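Local coordinates for protein ceramide very long chain fatty acid hydroxylase SCS7 (Saccharomyces cerevisiae, PDB 4ZR1) that hydroxylates sphingolipid-associated very long chain fatty acids, probably at C-2 of the acyl chain of dihydroceramides and phytoceramides, at residues A[81-86]-A[180-185]; A[176-181]-A[252-257]; A[112-117]-A[220-225]; A[119-124]-A[210-215]. One frame throughout, in Å; residues are numbered along the deposited sequence.

Contact 1. Residues A[81-86]-A[180-185]; sequences PRHYGK and LPMDKY
The H83 imidazole has the backbone N of G85 over one face, shifted toward the rim, and the carbonyl O of M182 at its edge, close to the ring plane. M182 also brings its CB to within 3.4 Å of CE1 of H83, slanting against the ring. H83 is extended for this, with CG opposite its own backbone N (chi1 -171°), which carries the imidazole across to the other loop. The Y84 ring turns away from the 180-185 loop and meets the Y44 ring with the planes about 15° apart; only its root takes part here, since CD2 of L180 packs 4.1 Å from CB of Y84 and also touches the Y84 backbone N. At the other end two prolines meet, CB of P81 lying 3.7 Å from CG of P181. No hydrogen bond joins the two segments. R82 sends its guanidinium away to a salt bridge with D47. The 180-185 loop is shaped from within: a type I turn runs from L180 to D183, and OD1 of D183 accepts the N of Y185 (3.0 Å). The contact thus joins two loops assigned to the cytoplasmic side, beside the zinc site, at a beta turn followed by an Asx turn directly after helix 164-179.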
# COMPACT_ATOMS: atom_id res chain seq x y z
N PRO A 81 -7.54 -8.02 -8.62
CA PRO A 81 -7.18 -8.80 -7.43
C PRO A 81 -7.47 -10.30 -7.51
O PRO A 81 -8.41 -10.74 -8.15
CB PRO A 81 -8.02 -8.16 -6.32
CG PRO A 81 -9.16 -7.50 -7.03
CD PRO A 81 -8.60 -7.03 -8.33
N ARG A 82 -6.63 -11.07 -6.84
CA ARG A 82 -6.88 -12.48 -6.64
C ARG A 82 -6.84 -12.75 -5.14
O ARG A 82 -6.61 -11.84 -4.35
CB ARG A 82 -5.86 -13.35 -7.38
CG ARG A 82 -5.15 -12.66 -8.53
CD ARG A 82 -6.00 -12.55 -9.78
NE ARG A 82 -5.33 -11.75 -10.80
CZ ARG A 82 -5.31 -12.07 -12.09
NH1 ARG A 82 -4.68 -11.30 -12.96
NH2 ARG A 82 -5.92 -13.17 -12.51
N HIS A 83 -7.04 -14.00 -4.74
CA HIS A 83 -6.93 -14.40 -3.35
C HIS A 83 -6.30 -15.79 -3.26
O HIS A 83 -6.77 -16.74 -3.88
CB HIS A 83 -8.30 -14.38 -2.66
CG HIS A 83 -8.24 -14.56 -1.17
ND1 HIS A 83 -7.60 -13.66 -0.34
CD2 HIS A 83 -8.71 -15.54 -0.37
CE1 HIS A 83 -7.69 -14.08 0.91
NE2 HIS A 83 -8.36 -15.22 0.92
N TYR A 84 -5.22 -15.90 -2.49
CA TYR A 84 -4.52 -17.18 -2.33
C TYR A 84 -5.27 -18.16 -1.44
O TYR A 84 -5.03 -19.37 -1.49
CB TYR A 84 -3.12 -16.95 -1.77
CG TYR A 84 -2.22 -18.16 -1.85
CD1 TYR A 84 -1.69 -18.59 -3.07
CD2 TYR A 84 -1.88 -18.87 -0.71
CE1 TYR A 84 -0.87 -19.70 -3.15
CE2 TYR A 84 -1.05 -19.99 -0.78
CZ TYR A 84 -0.55 -20.39 -2.00
OH TYR A 84 0.26 -21.49 -2.08
N GLY A 85 -6.17 -17.64 -0.61
CA GLY A 85 -6.86 -18.45 0.37
C GLY A 85 -6.39 -18.10 1.76
O GLY A 85 -5.97 -16.98 2.02
N LYS A 86 -6.45 -19.06 2.68
CA LYS A 86 -6.19 -18.76 4.07
C LYS A 86 -4.70 -18.51 4.32
O LYS A 86 -4.33 -17.90 5.32
CB LYS A 86 -6.71 -19.89 4.97
CG LYS A 86 -8.19 -19.74 5.29
CD LYS A 86 -8.69 -20.86 6.19
CE LYS A 86 -10.02 -20.49 6.84
NZ LYS A 86 -10.90 -21.68 6.99
N LEU A 180 -2.99 -9.02 -4.19
CA LEU A 180 -3.54 -9.84 -3.10
C LEU A 180 -3.93 -9.07 -1.83
O LEU A 180 -3.30 -9.23 -0.78
CB LEU A 180 -2.56 -10.94 -2.73
CG LEU A 180 -2.24 -11.96 -3.84
CD1 LEU A 180 -0.75 -12.07 -4.04
CD2 LEU A 180 -2.85 -13.30 -3.51
N PRO A 181 -5.02 -8.28 -1.92
CA PRO A 181 -5.57 -7.39 -0.89
C PRO A 181 -5.76 -8.04 0.49
O PRO A 181 -5.45 -7.43 1.52
CB PRO A 181 -6.94 -7.00 -1.47
CG PRO A 181 -6.84 -7.27 -2.91
CD PRO A 181 -5.93 -8.43 -3.06
N MET A 182 -6.26 -9.27 0.50
CA MET A 182 -6.55 -9.96 1.75
C MET A 182 -5.44 -10.88 2.24
O MET A 182 -5.68 -11.73 3.09
CB MET A 182 -7.84 -10.77 1.62
CG MET A 182 -9.06 -9.89 1.59
SD MET A 182 -9.12 -8.87 3.08
CE MET A 182 -9.58 -7.31 2.33
N ASP A 183 -4.23 -10.72 1.71
CA ASP A 183 -3.07 -11.43 2.29
C ASP A 183 -2.60 -10.69 3.54
O ASP A 183 -1.84 -9.72 3.45
CB ASP A 183 -1.92 -11.54 1.28
CG ASP A 183 -0.73 -12.34 1.84
OD1 ASP A 183 -0.63 -12.53 3.07
OD2 ASP A 183 0.12 -12.77 1.04
N LYS A 184 -3.00 -11.19 4.71
CA LYS A 184 -2.78 -10.48 5.96
C LYS A 184 -1.29 -10.28 6.30
O LYS A 184 -0.95 -9.48 7.18
CB LYS A 184 -3.49 -11.19 7.12
CG LYS A 184 -3.00 -12.59 7.41
CD LYS A 184 -3.85 -13.28 8.48
CE LYS A 184 -3.41 -14.72 8.71
NZ LYS A 184 -4.24 -15.42 9.74
N TYR A 185 -0.40 -10.95 5.59
CA TYR A 185 1.02 -10.76 5.88
C TYR A 185 1.76 -9.99 4.79
O TYR A 185 2.97 -9.84 4.86
CB TYR A 185 1.71 -12.09 6.11
CG TYR A 185 1.27 -12.80 7.37
CD1 TYR A 185 1.81 -12.47 8.61
CD2 TYR A 185 0.34 -13.81 7.32
CE1 TYR A 185 1.41 -13.12 9.75
CE2 TYR A 185 -0.06 -14.47 8.46
CZ TYR A 185 0.47 -14.13 9.67
OH TYR A 185 0.05 -14.80 10.80

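Contact 2. Residues A[176-181]-A[252-257]; sequences CHHYLP and LEHHYK. With ZN (zinc ion), chain C; ZN (zinc ion), chain D; BOG (octyl beta-D-glucopyranoside), chain E.
H177 and H255 point their NE2 atoms at one zinc ion, while H178 and H254 do the same at the other. In each pair the side chains cross at about a right angle, the ring planes standing at 84° for H177 and H255 and 76° for H178 and H254; NE2 of H254 lies at the edge of the H178 ring. The bond lengths are 2.3 Å from H177 NE2 and 2.0 Å from H255 NE2 to the first zinc, and 2.3 Å from H178 NE2 and 2.1 Å from H254 NE2 to the second. H254 and H255, neighbours in sequence, part by their first torsions: H254 puts CG opposite the backbone N, whereas H255 swings CG back beside its N (chi1 -79°). Between the pairs, ND1 of H255 sits over the centre of one H178 face. Farther out, CB of P181 rests 3.3 Å from OH of Y256. Three more histidines complete each site, H232, H236 and H251 at the first, H150, H155 and H174 at the second. ND1 of H254 is hydrogen-bonded to L261; together with the zinc bond at NE2, this holds the ring's rotation. A sugar hydroxyl of octyl glucoside, O3, lies beside CB of H177. The two HxxHH histidine boxes, on helices 164-179 and 242-256, each lend one of two consecutive histidines to each metal; coordination replaces hydrogen bonding across the contact and ties both helices to what is likely the catalytic dimetal centre.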
# COMPACT_ATOMS: atom_id res chain seq x y z
N CYS A 176 1.81 -5.97 -5.31
CA CYS A 176 1.44 -7.21 -4.64
C CYS A 176 0.20 -7.03 -3.78
O CYS A 176 -0.68 -7.90 -3.70
CB CYS A 176 2.60 -7.72 -3.78
SG CYS A 176 2.31 -9.35 -3.06
N HIS A 177 0.12 -5.89 -3.12
CA HIS A 177 -0.99 -5.64 -2.23
C HIS A 177 -2.30 -5.50 -3.03
O HIS A 177 -3.36 -5.95 -2.59
CB HIS A 177 -0.72 -4.39 -1.39
CG HIS A 177 -1.88 -3.99 -0.54
ND1 HIS A 177 -2.42 -4.83 0.41
CD2 HIS A 177 -2.62 -2.86 -0.52
CE1 HIS A 177 -3.44 -4.22 0.99
NE2 HIS A 177 -3.58 -3.03 0.44
N HIS A 178 -2.23 -4.90 -4.22
CA HIS A 178 -3.39 -4.84 -5.10
C HIS A 178 -3.69 -6.20 -5.71
O HIS A 178 -4.84 -6.57 -5.92
CB HIS A 178 -3.17 -3.81 -6.21
CG HIS A 178 -3.61 -2.42 -5.83
ND1 HIS A 178 -4.77 -1.85 -6.30
CD2 HIS A 178 -3.04 -1.51 -5.01
CE1 HIS A 178 -4.89 -0.64 -5.80
NE2 HIS A 178 -3.86 -0.41 -5.00
N TYR A 179 -2.63 -6.94 -6.00
CA TYR A 179 -2.78 -8.28 -6.51
C TYR A 179 -3.42 -9.17 -5.44
O TYR A 179 -4.32 -9.96 -5.75
CB TYR A 179 -1.42 -8.82 -6.97
CG TYR A 179 -1.48 -10.11 -7.75
CD1 TYR A 179 -2.17 -10.20 -8.95
CD2 TYR A 179 -0.79 -11.24 -7.30
CE1 TYR A 179 -2.21 -11.38 -9.67
CE2 TYR A 179 -0.82 -12.43 -8.02
CZ TYR A 179 -1.53 -12.50 -9.20
OH TYR A 179 -1.55 -13.69 -9.90
N LEU A 180 -2.99 -9.02 -4.19
CA LEU A 180 -3.54 -9.84 -3.10
C LEU A 180 -3.93 -9.07 -1.83
O LEU A 180 -3.30 -9.23 -0.78
CB LEU A 180 -2.56 -10.94 -2.73
CG LEU A 180 -2.24 -11.96 -3.84
CD1 LEU A 180 -0.75 -12.07 -4.04
CD2 LEU A 180 -2.85 -13.30 -3.51
N PRO A 181 -5.02 -8.28 -1.92
CA PRO A 181 -5.57 -7.39 -0.89
C PRO A 181 -5.76 -8.04 0.49
O PRO A 181 -5.45 -7.43 1.52
CB PRO A 181 -6.94 -7.00 -1.47
CG PRO A 181 -6.84 -7.27 -2.91
CD PRO A 181 -5.93 -8.43 -3.06
N LEU A 252 -11.51 0.57 0.20
CA LEU A 252 -11.81 -0.67 -0.50
C LEU A 252 -12.23 -0.40 -1.94
O LEU A 252 -12.00 -1.23 -2.82
CB LEU A 252 -12.90 -1.44 0.24
CG LEU A 252 -12.45 -2.64 1.07
CD1 LEU A 252 -11.16 -2.38 1.80
CD2 LEU A 252 -13.53 -3.02 2.06
N GLU A 253 -12.84 0.75 -2.19
CA GLU A 253 -13.22 1.09 -3.56
C GLU A 253 -11.98 1.45 -4.37
O GLU A 253 -11.97 1.31 -5.60
CB GLU A 253 -14.22 2.24 -3.59
CG GLU A 253 -15.63 1.84 -3.20
CD GLU A 253 -16.61 2.98 -3.34
OE1 GLU A 253 -16.21 4.06 -3.82
OE2 GLU A 253 -17.78 2.79 -2.96
N HIS A 254 -10.93 1.90 -3.70
CA HIS A 254 -9.66 2.13 -4.37
C HIS A 254 -9.11 0.80 -4.91
O HIS A 254 -8.41 0.75 -5.92
CB HIS A 254 -8.65 2.77 -3.42
CG HIS A 254 -7.25 2.73 -3.92
ND1 HIS A 254 -6.74 3.68 -4.78
CD2 HIS A 254 -6.25 1.84 -3.71
CE1 HIS A 254 -5.48 3.38 -5.07
NE2 HIS A 254 -5.16 2.27 -4.43
N HIS A 255 -9.45 -0.27 -4.21
CA HIS A 255 -9.04 -1.61 -4.58
C HIS A 255 -9.98 -2.23 -5.62
O HIS A 255 -9.53 -2.71 -6.66
CB HIS A 255 -8.99 -2.49 -3.33
CG HIS A 255 -7.75 -2.30 -2.51
ND1 HIS A 255 -6.52 -2.81 -2.88
CD2 HIS A 255 -7.55 -1.66 -1.33
CE1 HIS A 255 -5.62 -2.48 -1.98
NE2 HIS A 255 -6.22 -1.79 -1.03
N TYR A 256 -11.28 -2.23 -5.35
CA TYR A 256 -12.22 -3.01 -6.14
C TYR A 256 -13.13 -2.19 -7.06
O TYR A 256 -14.17 -2.67 -7.48
CB TYR A 256 -13.09 -3.86 -5.22
CG TYR A 256 -12.33 -4.70 -4.23
CD1 TYR A 256 -11.83 -5.95 -4.59
CD2 TYR A 256 -12.10 -4.24 -2.95
CE1 TYR A 256 -11.13 -6.73 -3.67
CE2 TYR A 256 -11.40 -5.00 -2.03
CZ TYR A 256 -10.92 -6.24 -2.40
OH TYR A 256 -10.23 -6.98 -1.47
N LYS A 257 -12.73 -0.96 -7.37
CA LYS A 257 -13.54 -0.12 -8.26
C LYS A 257 -12.70 0.82 -9.12
O LYS A 257 -12.84 0.85 -10.34
CB LYS A 257 -14.55 0.68 -7.43
CG LYS A 257 -15.45 1.58 -8.25
CD LYS A 257 -16.51 2.21 -7.37
CE LYS A 257 -17.48 3.06 -8.16
NZ LYS A 257 -18.53 3.63 -7.26
ZN ZN C . -5.23 -1.50 0.74
ZN ZN D . -3.13 1.62 -4.19
C1 BOG E . 4.78 -4.53 0.51
O1 BOG E . 5.28 -5.78 0.94
C2 BOG E . 3.29 -4.51 0.75
O2 BOG E . 2.70 -5.43 -0.14
C3 BOG E . 2.72 -3.14 0.40
O3 BOG E . 1.38 -3.00 0.81
C4 BOG E . 3.55 -2.04 0.99
O4 BOG E . 3.10 -0.84 0.42
C5 BOG E . 5.00 -2.26 0.63
O5 BOG E . 5.42 -3.48 1.20
C6 BOG E . 5.78 -1.06 1.17
O6 BOG E . 7.11 -1.38 1.49
C1' BOG E . 6.17 -6.41 0.04
C2' BOG E . 6.63 -7.75 0.58
C3' BOG E . 7.99 -8.06 -0.03
C4' BOG E . 9.05 -8.28 1.04
C5' BOG E . 10.39 -7.76 0.56
C6' BOG E . 11.50 -8.35 1.40
C7' BOG E . 12.82 -7.70 1.05
C8' BOG E . 13.34 -8.29 -0.23

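Contact 3. Residues A[112-117]-A[220-225]; sequences LPVVVY and GGLFGY. With TRD (tridecane), chain K.
V115 fits between the L222 side chain and the backbone and CB of F223: its CG2 methyl comes 3.6 Å from CG of L222 and 3.5 Å from the backbone N of F223, while CG1, the branch opposite its own N (chi1 169°), settles beside CB of F223. Next to it, L222 reaches toward helix 106-125. Its CD2 meets CG1 of V114 at 3.5 Å, the two side chains crossing at about a right angle, so V114 and V115 together straddle the leucine. A third touch lies at the flank, where CD2 of L112 comes to the edge of the F223 ring, 4.0 Å from CD1. The two short segments run roughly antiparallel, their axes approaching to 8.9 Å with 156° between their directions. Behind this interface the bare CA of G221 lies 3.5 Å from C7 of tridecane, the glycine letting the alkane lie close to the helix backbone. The side chains that meet between 112-117 and 220-225 are all aliphatic or aromatic. Helix 106-125 is kinked at P113-V114, where the usual helical bonds are missing, and still no hydrogen bond crosses to the other segment. Cohesion therefore rests on dispersion and shape, as suits a helix pair within the membrane.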
# COMPACT_ATOMS: atom_id res chain seq x y z
N LEU A 112 7.26 2.55 17.18
CA LEU A 112 6.85 3.37 18.31
C LEU A 112 7.98 3.61 19.34
O LEU A 112 8.02 4.66 19.96
CB LEU A 112 5.64 2.75 19.00
CG LEU A 112 4.29 2.88 18.29
CD1 LEU A 112 3.17 2.41 19.23
CD2 LEU A 112 4.04 4.29 17.84
N PRO A 113 8.91 2.65 19.53
CA PRO A 113 10.02 3.07 20.39
C PRO A 113 10.89 4.15 19.76
O PRO A 113 11.47 4.95 20.48
CB PRO A 113 10.81 1.78 20.59
CG PRO A 113 9.80 0.70 20.44
CD PRO A 113 8.88 1.19 19.35
N VAL A 114 11.01 4.16 18.44
CA VAL A 114 11.79 5.21 17.79
C VAL A 114 11.05 6.55 17.93
O VAL A 114 11.67 7.58 18.19
CB VAL A 114 12.08 4.87 16.31
CG1 VAL A 114 12.80 6.02 15.63
CG2 VAL A 114 12.94 3.61 16.22
N VAL A 115 9.72 6.53 17.78
CA VAL A 115 8.90 7.73 17.96
C VAL A 115 9.09 8.34 19.35
O VAL A 115 9.33 9.54 19.49
CB VAL A 115 7.40 7.43 17.76
CG1 VAL A 115 6.57 8.61 18.21
CG2 VAL A 115 7.11 7.13 16.30
N VAL A 116 8.99 7.49 20.36
CA VAL A 116 9.10 7.92 21.75
C VAL A 116 10.50 8.42 22.10
O VAL A 116 10.65 9.36 22.89
CB VAL A 116 8.69 6.78 22.69
CG1 VAL A 116 8.99 7.14 24.14
CG2 VAL A 116 7.21 6.44 22.51
N TYR A 117 11.54 7.81 21.52
CA TYR A 117 12.90 8.26 21.81
C TYR A 117 13.16 9.65 21.23
O TYR A 117 13.66 10.52 21.93
CB TYR A 117 13.94 7.29 21.26
CG TYR A 117 15.35 7.85 21.28
CD1 TYR A 117 16.15 7.74 22.41
CD2 TYR A 117 15.87 8.52 20.18
CE1 TYR A 117 17.42 8.27 22.44
CE2 TYR A 117 17.14 9.05 20.20
CZ TYR A 117 17.92 8.93 21.33
OH TYR A 117 19.19 9.46 21.33
N GLY A 220 6.97 12.88 14.92
CA GLY A 220 5.60 13.03 14.45
C GLY A 220 5.34 12.37 13.10
O GLY A 220 4.36 11.64 12.94
N GLY A 221 6.20 12.64 12.13
CA GLY A 221 6.11 12.01 10.83
C GLY A 221 6.15 10.49 10.94
O GLY A 221 5.40 9.78 10.25
N LEU A 222 7.00 9.99 11.83
CA LEU A 222 7.13 8.55 12.02
C LEU A 222 5.86 7.98 12.67
O LEU A 222 5.37 6.92 12.24
CB LEU A 222 8.36 8.22 12.86
CG LEU A 222 8.64 6.73 13.04
CD1 LEU A 222 8.81 6.07 11.70
CD2 LEU A 222 9.86 6.53 13.89
N PHE A 223 5.33 8.69 13.67
CA PHE A 223 4.09 8.28 14.35
C PHE A 223 2.92 8.24 13.36
O PHE A 223 2.07 7.35 13.42
CB PHE A 223 3.77 9.22 15.50
CG PHE A 223 2.46 8.93 16.19
CD1 PHE A 223 2.35 7.89 17.11
CD2 PHE A 223 1.34 9.70 15.93
CE1 PHE A 223 1.15 7.63 17.73
CE2 PHE A 223 0.14 9.44 16.57
CZ PHE A 223 0.05 8.40 17.47
N GLY A 224 2.90 9.21 12.46
CA GLY A 224 1.90 9.27 11.43
C GLY A 224 1.99 8.08 10.51
O GLY A 224 0.96 7.54 10.10
N TYR A 225 3.21 7.66 10.18
CA TYR A 225 3.40 6.47 9.36
C TYR A 225 2.79 5.24 10.03
O TYR A 225 2.09 4.45 9.39
CB TYR A 225 4.87 6.20 9.05
CG TYR A 225 5.07 4.74 8.75
CD1 TYR A 225 4.62 4.20 7.54
CD2 TYR A 225 5.64 3.87 9.69
CE1 TYR A 225 4.76 2.84 7.27
CE2 TYR A 225 5.78 2.52 9.42
CZ TYR A 225 5.33 2.01 8.21
OH TYR A 225 5.45 0.67 7.94
C1 TRD K . 7.56 5.98 3.68
C2 TRD K . 8.50 7.05 4.22
C3 TRD K . 8.06 7.45 5.62
C4 TRD K . 8.67 8.78 6.06
C5 TRD K . 8.32 9.05 7.52
C6 TRD K . 9.11 10.24 8.02
C7 TRD K . 8.24 11.48 8.05
C8 TRD K . 9.07 12.76 7.99
C9 TRD K . 8.33 13.90 8.69
C10 TRD K . 9.02 15.25 8.52
C11 TRD K . 8.29 16.32 9.31
C12 TRD K . 9.01 17.66 9.20
C13 TRD K . 8.39 18.74 10.07

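Contact 4. Residues A[119-124]-A[210-215]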
# COMPACT_ATOMS: atom_id res chain seq x y z
N MET A 119 11.01 11.92 20.34
CA MET A 119 10.17 12.93 20.96
C MET A 119 10.64 13.23 22.37
O MET A 119 10.64 14.39 22.80
CB MET A 119 8.70 12.50 20.98
CG MET A 119 7.73 13.60 21.43
SD MET A 119 7.98 15.18 20.58
CE MET A 119 6.55 16.10 21.13
N GLY A 120 11.03 12.20 23.11
CA GLY A 120 11.53 12.37 24.46
C GLY A 120 12.77 13.25 24.51
O GLY A 120 12.91 14.05 25.43
N VAL A 121 13.66 13.10 23.53
CA VAL A 121 14.86 13.93 23.41
C VAL A 121 14.48 15.39 23.23
O VAL A 121 15.02 16.27 23.90
CB VAL A 121 15.74 13.50 22.21
CG1 VAL A 121 16.82 14.54 21.95
CG2 VAL A 121 16.34 12.12 22.43
N ALA A 122 13.56 15.63 22.30
CA ALA A 122 13.08 16.98 22.04
C ALA A 122 12.47 17.64 23.29
O ALA A 122 12.67 18.83 23.53
CB ALA A 122 12.08 16.96 20.90
N LEU A 123 11.75 16.86 24.09
CA LEU A 123 11.07 17.39 25.27
C LEU A 123 12.02 17.70 26.44
O LEU A 123 11.58 18.19 27.47
CB LEU A 123 9.99 16.42 25.75
CG LEU A 123 8.75 16.29 24.85
CD1 LEU A 123 7.92 15.09 25.27
CD2 LEU A 123 7.91 17.55 24.91
N LYS A 124 13.31 17.43 26.28
CA LYS A 124 14.29 17.71 27.34
C LYS A 124 15.24 18.83 26.89
O LYS A 124 16.04 19.35 27.66
CB LYS A 124 15.06 16.43 27.69
CG LYS A 124 16.38 16.49 28.51
CD LYS A 124 16.46 17.44 29.71
CE LYS A 124 17.80 17.33 30.42
NZ LYS A 124 18.91 17.44 29.42
N PRO A 210 16.56 22.83 12.72
CA PRO A 210 17.39 22.81 13.92
C PRO A 210 17.26 21.48 14.64
O PRO A 210 16.17 20.92 14.71
CB PRO A 210 16.81 23.95 14.77
CG PRO A 210 16.17 24.86 13.80
CD PRO A 210 15.67 24.01 12.68
N LEU A 211 18.37 21.00 15.17
CA LEU A 211 18.48 19.66 15.72
C LEU A 211 17.24 19.15 16.46
O LEU A 211 16.62 18.17 16.03
CB LEU A 211 19.71 19.60 16.63
CG LEU A 211 20.23 18.23 17.02
CD1 LEU A 211 21.69 18.15 16.66
CD2 LEU A 211 20.09 18.07 18.50
N TYR A 212 16.85 19.80 17.55
CA TYR A 212 15.78 19.26 18.39
C TYR A 212 14.41 19.49 17.79
O TYR A 212 13.43 18.87 18.21
CB TYR A 212 15.85 19.84 19.80
CG TYR A 212 17.11 19.46 20.51
CD1 TYR A 212 17.34 18.14 20.88
CD2 TYR A 212 18.09 20.40 20.81
CE1 TYR A 212 18.50 17.77 21.53
CE2 TYR A 212 19.25 20.04 21.46
CZ TYR A 212 19.45 18.72 21.82
OH TYR A 212 20.60 18.34 22.46
N TRP A 213 14.34 20.38 16.81
CA TRP A 213 13.13 20.53 16.01
C TRP A 213 12.94 19.30 15.14
O TRP A 213 11.82 18.89 14.83
CB TRP A 213 13.18 21.78 15.12
CG TRP A 213 13.16 23.12 15.80
CD1 TRP A 213 13.56 23.43 17.07
CD2 TRP A 213 12.72 24.36 15.22
NE1 TRP A 213 13.38 24.77 17.32
CE2 TRP A 213 12.87 25.36 16.19
CE3 TRP A 213 12.20 24.71 13.96
CZ2 TRP A 213 12.53 26.70 15.95
CZ3 TRP A 213 11.85 26.03 13.73
CH2 TRP A 213 12.02 27.01 14.72
N ALA A 214 14.07 18.73 14.71
CA ALA A 214 14.04 17.55 13.85
C ALA A 214 13.61 16.34 14.65
O ALA A 214 12.84 15.52 14.16
CB ALA A 214 15.40 17.32 13.22
N TYR A 215 14.09 16.24 15.89
CA TYR A 215 13.66 15.17 16.78
C TYR A 215 12.15 15.14 16.92
O TYR A 215 11.52 14.10 16.73
CB TYR A 215 14.32 15.31 18.15
CG TYR A 215 15.72 14.77 18.17
CD1 TYR A 215 15.96 13.41 18.38
CD2 TYR A 215 16.81 15.61 17.97
CE1 TYR A 215 17.24 12.91 18.38
CE2 TYR A 215 18.09 15.11 17.98
CZ TYR A 215 18.30 13.77 18.19
OH TYR A 215 19.58 13.28 18.19
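V121 sets one methyl, CG1, between two tyrosines. It stands over the centre of the Y215 ring in a CH-pi contact, 3.8 Å from the centroid and 8° off the ring normal, and at the same time touches the edge of the Y212 ring at CE1 (3.7 Å). The valine earns this position by turning CG1 opposite its own backbone N (chi1 169°). Both tyrosines carry CG beside the backbone N, at chi1 -81° in Y215, which sends their rings out on the same side of the helix, a turn apart, to flank the methyl. Close by, the small CB of A122 packs 3.6 Å from the carbonyl O of Y212 and 3.9 Å from CB of Y215, letting the backbones approach. Replacing Y215 by an alanine would probably leave V121 CG1 without the ring face it rests on and open a gap beside Y212. The contact joins the probably lumenal end of helix 106-125 to the start of helix 211-236, the axes of the two short segments approaching to 8.2 Å; F206 of helix 191-208 meets the Y215 ring edge-to-face, and M119 leans on F135 of helix 128-154, so all four transmembrane helices gather round it.

Contacts 1 and 2 share L180 and P181, their centres 10 Å apart; a probable hydrogen bond from R82 N to Y179 O (2.8 Å) links the 81-86 loop to the end of helix 164-179. Contact 2 holds both zinc ions, 6.2 Å from each other, and contact 1 lies just outside, P181 about 6 Å from a zinc by nearest side-chain atoms. Contacts 3 and 4 are successive points along the pairing of helices 106-125 and 211-236, centres 12 Å apart, with Y117 CE2 and Y215 CE1 4.3 Å apart between them. Their centres lie about 27 Å and 38 Å from that of contact 2, so the pair leads away from the metals, with tridecane at G221 of contact 3.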